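Local coordinates for protein haloalkane dehalogenase (Mycobacterium rhodesiae, PDB 4MJ3) that catalyses the hydrolytic cleavage of carbon-halogen bonds in haloalkanes, releasing a halide ion and leaving an alcohol, at residues V70-R75 against A293-V298; H37-G42 against W64-L69; V273-A278 against E284-E289; F281-E284 against E289-E292. All coordinates share one frame; numbering follows the deposited sequence.

Contact 1. Residues V70-R75 against A293-V298; sequences VEAGLR and AVVTFV
A72 and L74 meet V295 and V298 in a purely apolar contact. No hydrogen bond crosses it. A72 offers only its methyl. That methyl sits against the forked end of V295: CB of A72 is 3.6 Å from CG2 of V295 and 3.8 Å from its CG1. V295 holds CG1 trans to its own backbone N (chi1 172°), which puts CG2 beside that N, and both branches face A72. CG2 is the shared methyl, because CD1 of L74 also reaches it, at 4.1 Å. L74 forks at CG and its two methyls serve different residues; CG lies beside the backbone N (chi1 -54°), which carries the fork towards the helix. CD1 goes to V295, while CD2 lies 4.1 Å from CG1 of V298, one helical turn further on. The side chains of L74 and V298 run past each other head to tail. Those of L74 and V295 are set at a slant.

The backbone explains why A72 and L74 can act together. G73 has positive phi and closes helix 66-71 in a Schellman motif; its N is 3.0 Å from O of V70, and N of L74 probably bonds to O of L69. The chain then turns, and L74 comes to face the same helix as A72. L74 also rests on V49 and L69, and V298 on R142. A72 O accepts a hydrogen bond from NH2 of R299. This is the packing of the C-terminal end of helix 66-71, and the turn after it, against helix 282-300, both on one face of the sheet, as in the alpha/beta hydrolase fold.

Contact 2. Residues H37-G42 against W64-L69; sequences HYLDEG and WMIPVL
I66 packs against L39 and E41, joining helix 66-71 to strand 33-41 of the central sheet of an alpha/beta hydrolase fold. The helix belongs to the beta-alpha-beta crossover from strand 48-52 to strand 75-79. Strand 33-41 lies next to 75-79 and runs antiparallel to it, with backbone bonds from L39 to A78 and from E41 to A76. The helix covers one face of these strands.

I66 has the most surface buried here and uses both of its branches. Its CG2 points to E41. Its longer branch, through CG1, is extended at chi2 and carries CD1 on to L39. One isoleucine therefore touches two residues that lie two apart on the strand and face the same way. The side chains of L39 and I66 are roughly perpendicular, and their contact is methyl to methyl.

E41 takes part only with the aliphatic start of its chain. CB is 4.0 Å from CG2 of I66, and CG is slightly further from the same methyl. The chain then bends at chi2 (-69°), and the carboxylate leads away from the helix. The charged group is thus kept off the apolar patch. E41 also touches F19, and I66 rests on L51 of strand 48-52, so this helix residue packs onto both strand 33-41 and strand 48-52. The closest approach is at the ends of the two aliphatic chains, where CD1 of L39 is 3.7 Å from CD1 of I66.

Contact 3. Residues V273-A278 against E284-E289; sequences VTIAGA and EDKGRE
A278 and D285 bring the two backbones closest, with CA atoms 5.2 Å apart. Further along, CA of I275 is 7.3 Å from CA of E289. V273 and I275 bond through their backbones to S244 and F246, before G277 turns the chain with positive phi. Segment 284-289 is helical but kinked: K286 leaves helical angles (phi -144°), and the N atoms of R288 and E289 have no bond to the turn before. No hydrogen bond joins the segments.

K286 carries much of the side-chain contact. It bends at chi2 (-69°) and then runs extended, lying along the backbone carbonyls of the loop. Its CG is 3.5 Å from O of A276, and its CE is 3.5 Å from O of G277. The touching atoms are methylenes; the amino group takes no part in the contact. At the base of the lysine, CB is 3.6 Å from CG2 of I275, and the two side chains pass in opposite senses.

A278 fits between D285 and K286. Its methyl is 3.7 Å from CB of D285 and 3.8 Å from CG of K286. The D285 carboxylate lies near the A278 backbone, but its bonds go elsewhere. OD1 pairs with OG of S186, while OD2 takes the N atoms of G279 and L185. Three bonds therefore fix its rotation. D248 OD2 accepts a hydrogen bond from N of G277. The arrangement folds the loop back on the start of the C-terminal helix. In the alpha/beta hydrolase fold, the catalytic histidine is typically carried by the loop leading into this helix.

Contact 4. Residues F281-E284 against E289-E292; sequences FLQE and ELAE
L282 and L290 make the apolar part of the contact, eight residues apart on the same helix. One methyl of L290 does the touching. Its CD2 is 3.9 Å from CG of L282 and 4.0 Å from CD1, so it rests against the branch point of the other leucine. The two side chains stand about perpendicular. In L282 a chi1 of 78° tucks CG over the backbone, flanked by both N and C, a rotamer rarely used in helices. L290 holds CG trans to its N (chi1 180°), and its CD2 points back toward L282. Q283 adds a weaker approach, with its CG 4.4 Å from the same methyl.

Polar groups bind outside the contact. The Q283 amide turns away to weak hydrogen bonds from NE2 to OH of Y62 and OE1 of Q122. The E284 carboxylate is also buried; OE2 takes a salt bridge from NH1 of R63 and a hydrogen bond with OH of Y196.

Backbone bonding starts the helix. F281 is the N-cap residue, and its O is 3.0 Å from N of E284.

CA atoms of Q283 and L290 are only 7.1 Å apart, shorter than seven residues span in a straight helix. The leucines thus fill the inner side of a bend near the start of the C-terminal helix of an alpha/beta hydrolase fold.

How the contacts relate
Contacts 1, 3 and 4 follow helix 282-300 from its start to its far part, while contacts 1 and 2 share helix 66-71. Contacts 3 and 4 are closest, with centres about 5 Å apart, and CG1 of I275 lies 4.0 Å from CD1 of L282. Contacts 1 and 2, with centres about 11 Å apart, are joined by a salt bridge between NH2 of R75 and OD2 of D40 (2.8 Å). The segments of contacts 2 and 4 also touch: CE of selenomethionine M65 is 3.7 Å from CG of L290, and V68 of helix 66-71 packs on A291. Contacts 3 and 4 border the loop that, in this family, typically carries the catalytic histidine.

Contact 1. Residues V70-R75 against A293-V298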
loop_
_atom_site.group_PDB
_atom_site.type_symbol
_atom_site.label_atom_id
_atom_site.label_comp_id
_atom_site.label_asym_id
_atom_site.label_seq_id
_atom_site.Cartn_x
_atom_site.Cartn_y
_atom_site.Cartn_z
ATOM N N VAL A 70 -12.897 -4.170 12.226
ATOM C CA VAL A 70 -13.676 -5.362 12.553
ATOM C C VAL A 70 -14.732 -5.081 13.623
ATOM O O VAL A 70 -15.881 -5.512 13.491
ATOM C CB VAL A 70 -12.741 -6.505 13.008
ATOM C CG1 VAL A 70 -13.533 -7.658 13.632
ATOM C CG2 VAL A 70 -11.903 -6.991 11.827
ATOM N N GLU A 71 -14.357 -4.349 14.668
ATOM C CA GLU A 71 -15.307 -4.008 15.733
ATOM C C GLU A 71 -16.453 -3.141 15.195
ATOM O O GLU A 71 -17.586 -3.237 15.674
ATOM C CB GLU A 71 -14.592 -3.307 16.875
ATOM C CG GLU A 71 -15.465 -3.138 18.124
ATOM C CD GLU A 71 -16.330 -1.891 18.153
ATOM O OE1 GLU A 71 -16.265 -1.014 17.253
ATOM O OE2 GLU A 71 -17.090 -1.802 19.136
ATOM N N ALA A 72 -16.163 -2.338 14.176
ATOM C CA ALA A 72 -17.169 -1.494 13.526
ATOM C C ALA A 72 -18.081 -2.262 12.580
ATOM O O ALA A 72 -18.973 -1.675 11.972
ATOM C CB ALA A 72 -16.488 -0.347 12.778
ATOM N N GLY A 73 -17.845 -3.562 12.405
ATOM C CA GLY A 73 -18.710 -4.397 11.574
ATOM C C GLY A 73 -18.277 -4.476 10.118
ATOM O O GLY A 73 -19.030 -4.958 9.262
ATOM N N LEU A 74 -17.065 -4.015 9.834
ATOM C CA LEU A 74 -16.522 -4.056 8.475
ATOM C C LEU A 74 -15.667 -5.305 8.287
ATOM O O LEU A 74 -15.233 -5.936 9.256
ATOM C CB LEU A 74 -15.692 -2.793 8.208
ATOM C CG LEU A 74 -16.465 -1.489 8.478
ATOM C CD1 LEU A 74 -15.541 -0.288 8.415
ATOM C CD2 LEU A 74 -17.613 -1.360 7.487
ATOM N N ARG A 75 -15.434 -5.656 7.024
ATOM C CA ARG A 75 -14.554 -6.760 6.669
ATOM C C ARG A 75 -13.227 -6.184 6.181
ATOM O O ARG A 75 -13.163 -5.544 5.133
ATOM C CB ARG A 75 -15.202 -7.608 5.582
ATOM C CG ARG A 75 -14.362 -8.778 5.104
ATOM C CD ARG A 75 -15.122 -9.611 4.093
ATOM N NE ARG A 75 -14.222 -10.499 3.360
ATOM C CZ ARG A 75 -14.406 -10.900 2.107
ATOM N NH1 ARG A 75 -15.444 -10.474 1.395
ATOM N NH2 ARG A 75 -13.541 -11.733 1.550
ATOM N N ALA A 293 -11.275 7.320 11.414
ATOM C CA ALA A 293 -11.632 8.192 10.288
ATOM C C ALA A 293 -12.257 7.389 9.139
ATOM O O ALA A 293 -13.225 7.838 8.530
ATOM C CB ALA A 293 -10.430 8.978 9.799
ATOM N N VAL A 294 -11.722 6.193 8.861
ATOM C CA VAL A 294 -12.287 5.331 7.823
ATOM C C VAL A 294 -13.711 4.875 8.174
ATOM O O VAL A 294 -14.595 4.926 7.325
ATOM C CB VAL A 294 -11.388 4.101 7.556
ATOM C CG1 VAL A 294 -12.091 3.126 6.634
ATOM C CG2 VAL A 294 -10.053 4.545 6.973
ATOM N N VAL A 295 -13.930 4.495 9.434
ATOM C CA VAL A 295 -15.246 4.051 9.879
ATOM C C VAL A 295 -16.243 5.201 9.722
ATOM O O VAL A 295 -17.318 5.018 9.170
ATOM C CB VAL A 295 -15.244 3.556 11.331
ATOM C CG1 VAL A 295 -16.667 3.294 11.802
ATOM C CG2 VAL A 295 -14.403 2.296 11.451
ATOM N N THR A 296 -15.860 6.383 10.185
ATOM C CA THR A 296 -16.725 7.567 10.092
ATOM C C THR A 296 -17.120 7.861 8.638
ATOM O O THR A 296 -18.291 8.122 8.340
ATOM C CB THR A 296 -16.024 8.779 10.737
ATOM O OG1 THR A 296 -15.919 8.554 12.144
ATOM C CG2 THR A 296 -16.781 10.089 10.480
ATOM N N PHE A 297 -16.127 7.786 7.751
ATOM C CA PHE A 297 -16.307 8.007 6.308
ATOM C C PHE A 297 -17.216 6.972 5.641
ATOM O O PHE A 297 -18.088 7.328 4.856
ATOM C CB PHE A 297 -14.918 8.030 5.672
ATOM C CG PHE A 297 -14.896 8.004 4.173
ATOM C CD1 PHE A 297 -15.332 9.084 3.429
ATOM C CD2 PHE A 297 -14.329 6.929 3.515
ATOM C CE1 PHE A 297 -15.251 9.064 2.041
ATOM C CE2 PHE A 297 -14.223 6.902 2.123
ATOM C CZ PHE A 297 -14.684 7.965 1.392
ATOM N N VAL A 298 -17.045 5.704 5.996
ATOM C CA VAL A 298 -17.908 4.640 5.508
ATOM C C VAL A 298 -19.338 4.872 5.959
ATOM O O VAL A 298 -20.269 4.820 5.150
ATOM C CB VAL A 298 -17.429 3.235 5.960
ATOM C CG1 VAL A 298 -18.468 2.169 5.654
ATOM C CG2 VAL A 298 -16.125 2.904 5.255
#

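Contact 2. Residues H37-G42 against W64-L69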
loop_
_atom_site.group_PDB
_atom_site.type_symbol
_atom_site.label_atom_id
_atom_site.label_comp_id
_atom_site.label_asym_id
_atom_site.label_seq_id
_atom_site.Cartn_x
_atom_site.Cartn_y
_atom_site.Cartn_z
ATOM N N HIS A 37 0.094 -13.508 -0.179
ATOM C CA HIS A 37 -0.488 -13.614 1.136
ATOM C C HIS A 37 -1.494 -12.489 1.368
ATOM O O HIS A 37 -1.274 -11.352 0.947
ATOM C CB HIS A 37 0.605 -13.525 2.178
ATOM C CG HIS A 37 0.106 -13.340 3.584
ATOM N ND1 HIS A 37 0.263 -12.161 4.274
ATOM C CD2 HIS A 37 -0.515 -14.193 4.437
ATOM C CE1 HIS A 37 -0.247 -12.283 5.486
ATOM N NE2 HIS A 37 -0.747 -13.503 5.606
ATOM N N TYR A 38 -2.585 -12.807 2.042
ATOM C CA TYR A 38 -3.538 -11.787 2.498
ATOM C C TYR A 38 -4.175 -12.175 3.827
ATOM O O TYR A 38 -4.119 -13.344 4.236
ATOM C CB TYR A 38 -4.607 -11.526 1.430
ATOM C CG TYR A 38 -5.649 -12.620 1.246
ATOM C CD1 TYR A 38 -5.361 -13.780 0.513
ATOM C CD2 TYR A 38 -6.921 -12.503 1.801
ATOM C CE1 TYR A 38 -6.315 -14.776 0.350
ATOM C CE2 TYR A 38 -7.872 -13.495 1.637
ATOM C CZ TYR A 38 -7.574 -14.626 0.915
ATOM O OH TYR A 38 -8.550 -15.575 0.746
ATOM N N LEU A 39 -4.753 -11.171 4.480
ATOM C CA LEU A 39 -5.557 -11.324 5.687
ATOM C C LEU A 39 -6.994 -11.018 5.338
ATOM O O LEU A 39 -7.257 -10.120 4.526
ATOM C CB LEU A 39 -5.129 -10.303 6.734
ATOM C CG LEU A 39 -3.660 -10.244 7.108
ATOM C CD1 LEU A 39 -3.463 -9.182 8.168
ATOM C CD2 LEU A 39 -3.184 -11.611 7.580
ATOM N N ASP A 40 -7.931 -11.712 5.982
ATOM C CA ASP A 40 -9.354 -11.508 5.753
ATOM C C ASP A 40 -10.023 -11.654 7.112
ATOM O O ASP A 40 -10.111 -12.764 7.652
ATOM C CB ASP A 40 -9.861 -12.559 4.762
ATOM C CG ASP A 40 -11.297 -12.311 4.289
ATOM O OD1 ASP A 40 -12.036 -11.500 4.899
ATOM O OD2 ASP A 40 -11.687 -12.967 3.290
ATOM N N GLU A 41 -10.484 -10.540 7.673
ATOM C CA GLU A 41 -10.952 -10.527 9.057
ATOM C C GLU A 41 -12.261 -9.782 9.166
ATOM O O GLU A 41 -12.526 -8.851 8.401
ATOM C CB GLU A 41 -9.924 -9.845 9.950
ATOM C CG GLU A 41 -8.565 -10.529 10.002
ATOM C CD GLU A 41 -8.597 -11.856 10.712
ATOM O OE1 GLU A 41 -9.461 -12.042 11.610
ATOM O OE2 GLU A 41 -7.749 -12.716 10.397
ATOM N N GLY A 42 -13.077 -10.194 10.126
ATOM C CA GLY A 42 -14.387 -9.578 10.343
ATOM C C GLY A 42 -15.504 -10.325 9.654
ATOM O O GLY A 42 -15.293 -11.352 9.003
ATOM N N TRP A 64 -2.778 -2.338 13.742
ATOM C CA TRP A 64 -3.545 -1.519 14.683
ATOM C C TRP A 64 -4.918 -1.095 14.138
ATOM O O TRP A 64 -5.826 -0.783 14.911
ATOM C CB TRP A 64 -2.761 -0.272 15.110
ATOM C CG TRP A 64 -1.381 -0.520 15.584
ATOM C CD1 TRP A 64 -0.235 -0.034 15.035
ATOM C CD2 TRP A 64 -0.983 -1.302 16.713
ATOM N NE1 TRP A 64 0.861 -0.469 15.746
ATOM C CE2 TRP A 64 0.424 -1.237 16.790
ATOM C CE3 TRP A 64 -1.679 -2.041 17.673
ATOM C CZ2 TRP A 64 1.158 -1.903 17.784
ATOM C CZ3 TRP A 64 -0.941 -2.710 18.670
ATOM C CH2 TRP A 64 0.457 -2.630 18.707
HETATM N N MSE A 65 -5.068 -1.081 12.818
HETATM C CA MSE A 65 -6.300 -0.641 12.154
HETATM C C MSE A 65 -7.314 -1.750 12.040
HETATM O O MSE A 65 -8.513 -1.512 12.177
HETATM C CB MSE A 65 -5.954 -0.120 10.756
HETATM C CG MSE A 65 -5.174 1.158 10.941
HETATM SE SE MSE A 65 -4.835 2.012 9.192
HETATM C CE MSE A 65 -6.630 2.335 8.529
ATOM N N ILE A 66 -6.848 -2.977 11.809
ATOM C CA ILE A 66 -7.754 -4.090 11.580
ATOM C C ILE A 66 -8.796 -4.297 12.711
ATOM O O ILE A 66 -9.981 -4.407 12.407
ATOM C CB ILE A 66 -6.982 -5.388 11.234
ATOM C CG1 ILE A 66 -6.336 -5.249 9.856
ATOM C CG2 ILE A 66 -7.914 -6.590 11.266
ATOM C CD1 ILE A 66 -5.229 -6.237 9.583
ATOM N N PRO A 67 -8.379 -4.337 13.997
ATOM C CA PRO A 67 -9.372 -4.553 15.046
ATOM C C PRO A 67 -10.452 -3.475 15.132
ATOM O O PRO A 67 -11.589 -3.783 15.440
ATOM C CB PRO A 67 -8.534 -4.589 16.327
ATOM C CG PRO A 67 -7.175 -5.004 15.880
ATOM C CD PRO A 67 -7.011 -4.330 14.553
ATOM N N VAL A 68 -10.097 -2.231 14.847
ATOM C CA VAL A 68 -11.058 -1.118 14.837
ATOM C C VAL A 68 -12.097 -1.316 13.722
ATOM O O VAL A 68 -13.292 -1.181 13.950
ATOM C CB VAL A 68 -10.342 0.232 14.631
ATOM C CG1 VAL A 68 -11.341 1.373 14.511
ATOM C CG2 VAL A 68 -9.367 0.486 15.778
ATOM N N LEU A 69 -11.629 -1.702 12.547
ATOM C CA LEU A 69 -12.507 -1.919 11.400
ATOM C C LEU A 69 -13.447 -3.093 11.678
ATOM O O LEU A 69 -14.646 -3.017 11.435
ATOM C CB LEU A 69 -11.662 -2.163 10.135
ATOM C CG LEU A 69 -10.768 -0.990 9.722
ATOM C CD1 LEU A 69 -9.831 -1.413 8.612
ATOM C CD2 LEU A 69 -11.573 0.235 9.298
#

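Contact 3. Residues V273-A278 against E284-E289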
loop_
_atom_site.group_PDB
_atom_site.type_symbol
_atom_site.label_atom_id
_atom_site.label_comp_id
_atom_site.label_asym_id
_atom_site.label_seq_id
_atom_site.Cartn_x
_atom_site.Cartn_y
_atom_site.Cartn_z
ATOM N N VAL A 273 -9.577 14.893 6.518
ATOM C CA VAL A 273 -8.913 15.003 7.795
ATOM C C VAL A 273 -7.408 15.058 7.603
ATOM O O VAL A 273 -6.885 14.574 6.610
ATOM C CB VAL A 273 -9.305 13.809 8.706
ATOM C CG1 VAL A 273 -10.807 13.814 8.985
ATOM C CG2 VAL A 273 -8.935 12.476 8.089
ATOM N N THR A 274 -6.730 15.687 8.553
ATOM C CA THR A 274 -5.286 15.586 8.661
ATOM C C THR A 274 -5.016 14.791 9.926
ATOM O O THR A 274 -5.475 15.174 11.009
ATOM C CB THR A 274 -4.619 16.962 8.726
ATOM O OG1 THR A 274 -4.925 17.701 7.535
ATOM C CG2 THR A 274 -3.113 16.808 8.819
ATOM N N ILE A 275 -4.320 13.664 9.791
ATOM C CA ILE A 275 -3.997 12.811 10.933
ATOM C C ILE A 275 -2.801 13.449 11.642
ATOM O O ILE A 275 -1.679 13.459 11.120
ATOM C CB ILE A 275 -3.677 11.364 10.504
ATOM C CG1 ILE A 275 -4.856 10.734 9.754
ATOM C CG2 ILE A 275 -3.268 10.506 11.705
ATOM C CD1 ILE A 275 -6.132 10.633 10.564
ATOM N N ALA A 276 -3.054 14.003 12.828
ATOM C CA ALA A 276 -2.055 14.759 13.570
ATOM C C ALA A 276 -1.055 13.847 14.259
ATOM O O ALA A 276 -1.412 12.784 14.738
ATOM C CB ALA A 276 -2.731 15.649 14.617
ATOM N N GLY A 277 0.195 14.292 14.310
ATOM C CA GLY A 277 1.244 13.585 15.045
ATOM C C GLY A 277 1.634 12.263 14.423
ATOM O O GLY A 277 1.912 11.301 15.132
ATOM N N ALA A 278 1.708 12.221 13.091
ATOM C CA ALA A 278 2.089 11.002 12.407
ATOM C C ALA A 278 2.993 11.283 11.219
ATOM O O ALA A 278 2.797 12.256 10.496
ATOM C CB ALA A 278 0.854 10.219 11.972
ATOM N N GLU A 284 1.518 3.266 11.806
ATOM C CA GLU A 284 2.306 2.949 13.003
ATOM C C GLU A 284 2.112 3.957 14.107
ATOM O O GLU A 284 2.060 3.589 15.272
ATOM C CB GLU A 284 3.808 2.903 12.724
ATOM C CG GLU A 284 4.288 1.652 12.044
ATOM C CD GLU A 284 4.153 0.382 12.874
ATOM O OE1 GLU A 284 3.988 0.394 14.123
ATOM O OE2 GLU A 284 4.168 -0.670 12.232
ATOM N N ASP A 285 2.027 5.228 13.755
ATOM C CA ASP A 285 1.924 6.300 14.725
ATOM C C ASP A 285 0.514 6.520 15.239
ATOM O O ASP A 285 0.319 6.791 16.416
ATOM C CB ASP A 285 2.435 7.610 14.091
ATOM C CG ASP A 285 3.944 7.596 13.841
ATOM O OD1 ASP A 285 4.670 6.838 14.518
ATOM O OD2 ASP A 285 4.417 8.374 12.967
ATOM N N LYS A 286 -0.467 6.441 14.334
ATOM C CA LYS A 286 -1.847 6.826 14.633
ATOM C C LYS A 286 -2.836 5.904 13.897
ATOM O O LYS A 286 -3.831 6.355 13.328
ATOM C CB LYS A 286 -2.080 8.292 14.222
ATOM C CG LYS A 286 -1.241 9.330 14.975
ATOM C CD LYS A 286 -1.669 9.454 16.436
ATOM C CE LYS A 286 -0.735 10.370 17.212
ATOM N NZ LYS A 286 -1.269 10.596 18.572
ATOM N N GLY A 287 -2.584 4.603 13.967
ATOM C CA GLY A 287 -3.402 3.616 13.276
ATOM C C GLY A 287 -4.857 3.603 13.726
ATOM O O GLY A 287 -5.777 3.585 12.901
ATOM N N ARG A 288 -5.073 3.635 15.035
ATOM C CA ARG A 288 -6.437 3.705 15.536
ATOM C C ARG A 288 -7.176 4.937 15.026
ATOM O O ARG A 288 -8.336 4.855 14.626
ATOM C CB ARG A 288 -6.471 3.689 17.053
ATOM C CG ARG A 288 -7.892 3.729 17.571
ATOM N N GLU A 289 -6.498 6.077 15.046
ATOM C CA GLU A 289 -7.117 7.335 14.605
ATOM C C GLU A 289 -7.485 7.270 13.117
ATOM O O GLU A 289 -8.563 7.690 12.715
ATOM C CB GLU A 289 -6.178 8.507 14.893
ATOM C CG GLU A 289 -6.018 8.839 16.378
ATOM C CD GLU A 289 -5.044 7.947 17.161
ATOM O OE1 GLU A 289 -4.428 6.999 16.620
ATOM O OE2 GLU A 289 -4.877 8.227 18.357
#

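Contact 4. Residues F281-E284 against E289-E292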
loop_
_atom_site.group_PDB
_atom_site.type_symbol
_atom_site.label_atom_id
_atom_site.label_comp_id
_atom_site.label_asym_id
_atom_site.label_seq_id
_atom_site.Cartn_x
_atom_site.Cartn_y
_atom_site.Cartn_z
ATOM N N PHE A 281 4.655 6.641 7.692
ATOM C CA PHE A 281 4.005 5.384 8.047
ATOM C C PHE A 281 2.985 5.660 9.135
ATOM O O PHE A 281 3.124 5.244 10.288
ATOM C CB PHE A 281 5.033 4.333 8.468
ATOM C CG PHE A 281 5.961 3.950 7.366
ATOM C CD1 PHE A 281 5.547 3.073 6.370
ATOM C CD2 PHE A 281 7.214 4.487 7.287
ATOM C CE1 PHE A 281 6.373 2.718 5.324
ATOM C CE2 PHE A 281 8.064 4.154 6.240
ATOM C CZ PHE A 281 7.650 3.249 5.266
ATOM N N LEU A 282 1.936 6.384 8.742
ATOM C CA LEU A 282 0.998 6.921 9.718
ATOM C C LEU A 282 0.224 5.817 10.458
ATOM O O LEU A 282 -0.288 6.052 11.548
ATOM C CB LEU A 282 0.039 7.918 9.070
ATOM C CG LEU A 282 -1.149 7.426 8.243
ATOM C CD1 LEU A 282 -2.020 8.631 7.891
ATOM C CD2 LEU A 282 -0.704 6.726 6.961
ATOM N N GLN A 283 0.155 4.635 9.859
ATOM C CA GLN A 283 -0.523 3.496 10.473
ATOM C C GLN A 283 0.216 3.012 11.721
ATOM O O GLN A 283 -0.398 2.400 12.593
ATOM C CB GLN A 283 -0.678 2.331 9.485
ATOM C CG GLN A 283 -1.221 2.723 8.114
ATOM C CD GLN A 283 -0.131 2.951 7.086
ATOM O OE1 GLN A 283 0.910 3.545 7.386
ATOM N NE2 GLN A 283 -0.368 2.493 5.857
ATOM N N GLU A 284 1.518 3.266 11.806
ATOM C CA GLU A 284 2.306 2.949 13.003
ATOM C C GLU A 284 2.112 3.957 14.107
ATOM O O GLU A 284 2.060 3.589 15.272
ATOM C CB GLU A 284 3.808 2.903 12.724
ATOM C CG GLU A 284 4.288 1.652 12.044
ATOM C CD GLU A 284 4.153 0.382 12.874
ATOM O OE1 GLU A 284 3.988 0.394 14.123
ATOM O OE2 GLU A 284 4.168 -0.670 12.232
ATOM N N GLU A 289 -6.498 6.077 15.046
ATOM C CA GLU A 289 -7.117 7.335 14.605
ATOM C C GLU A 289 -7.485 7.270 13.117
ATOM O O GLU A 289 -8.563 7.690 12.715
ATOM C CB GLU A 289 -6.178 8.507 14.893
ATOM C CG GLU A 289 -6.018 8.839 16.378
ATOM C CD GLU A 289 -5.044 7.947 17.161
ATOM O OE1 GLU A 289 -4.428 6.999 16.620
ATOM O OE2 GLU A 289 -4.877 8.227 18.357
ATOM N N LEU A 290 -6.599 6.729 12.300
ATOM C CA LEU A 290 -6.881 6.593 10.874
ATOM C C LEU A 290 -8.043 5.616 10.655
ATOM O O LEU A 290 -8.943 5.899 9.872
ATOM C CB LEU A 290 -5.641 6.171 10.077
ATOM C CG LEU A 290 -5.853 6.000 8.564
ATOM C CD1 LEU A 290 -6.361 7.273 7.912
ATOM C CD2 LEU A 290 -4.562 5.535 7.906
ATOM N N ALA A 291 -8.059 4.508 11.395
ATOM C CA ALA A 291 -9.147 3.540 11.273
ATOM C C ALA A 291 -10.486 4.152 11.685
ATOM O O ALA A 291 -11.488 3.921 11.016
ATOM C CB ALA A 291 -8.864 2.289 12.082
ATOM N N GLU A 292 -10.494 4.950 12.746
ATOM C CA GLU A 292 -11.706 5.659 13.161
ATOM C C GLU A 292 -12.196 6.623 12.068
ATOM O O GLU A 292 -13.400 6.698 11.808
ATOM C CB GLU A 292 -11.509 6.400 14.492
ATOM C CG GLU A 292 -11.366 5.477 15.725
ATOM C CD GLU A 292 -12.651 4.755 16.122
ATOM O OE1 GLU A 292 -13.682 4.920 15.432
ATOM O OE2 GLU A 292 -12.641 4.013 17.138
#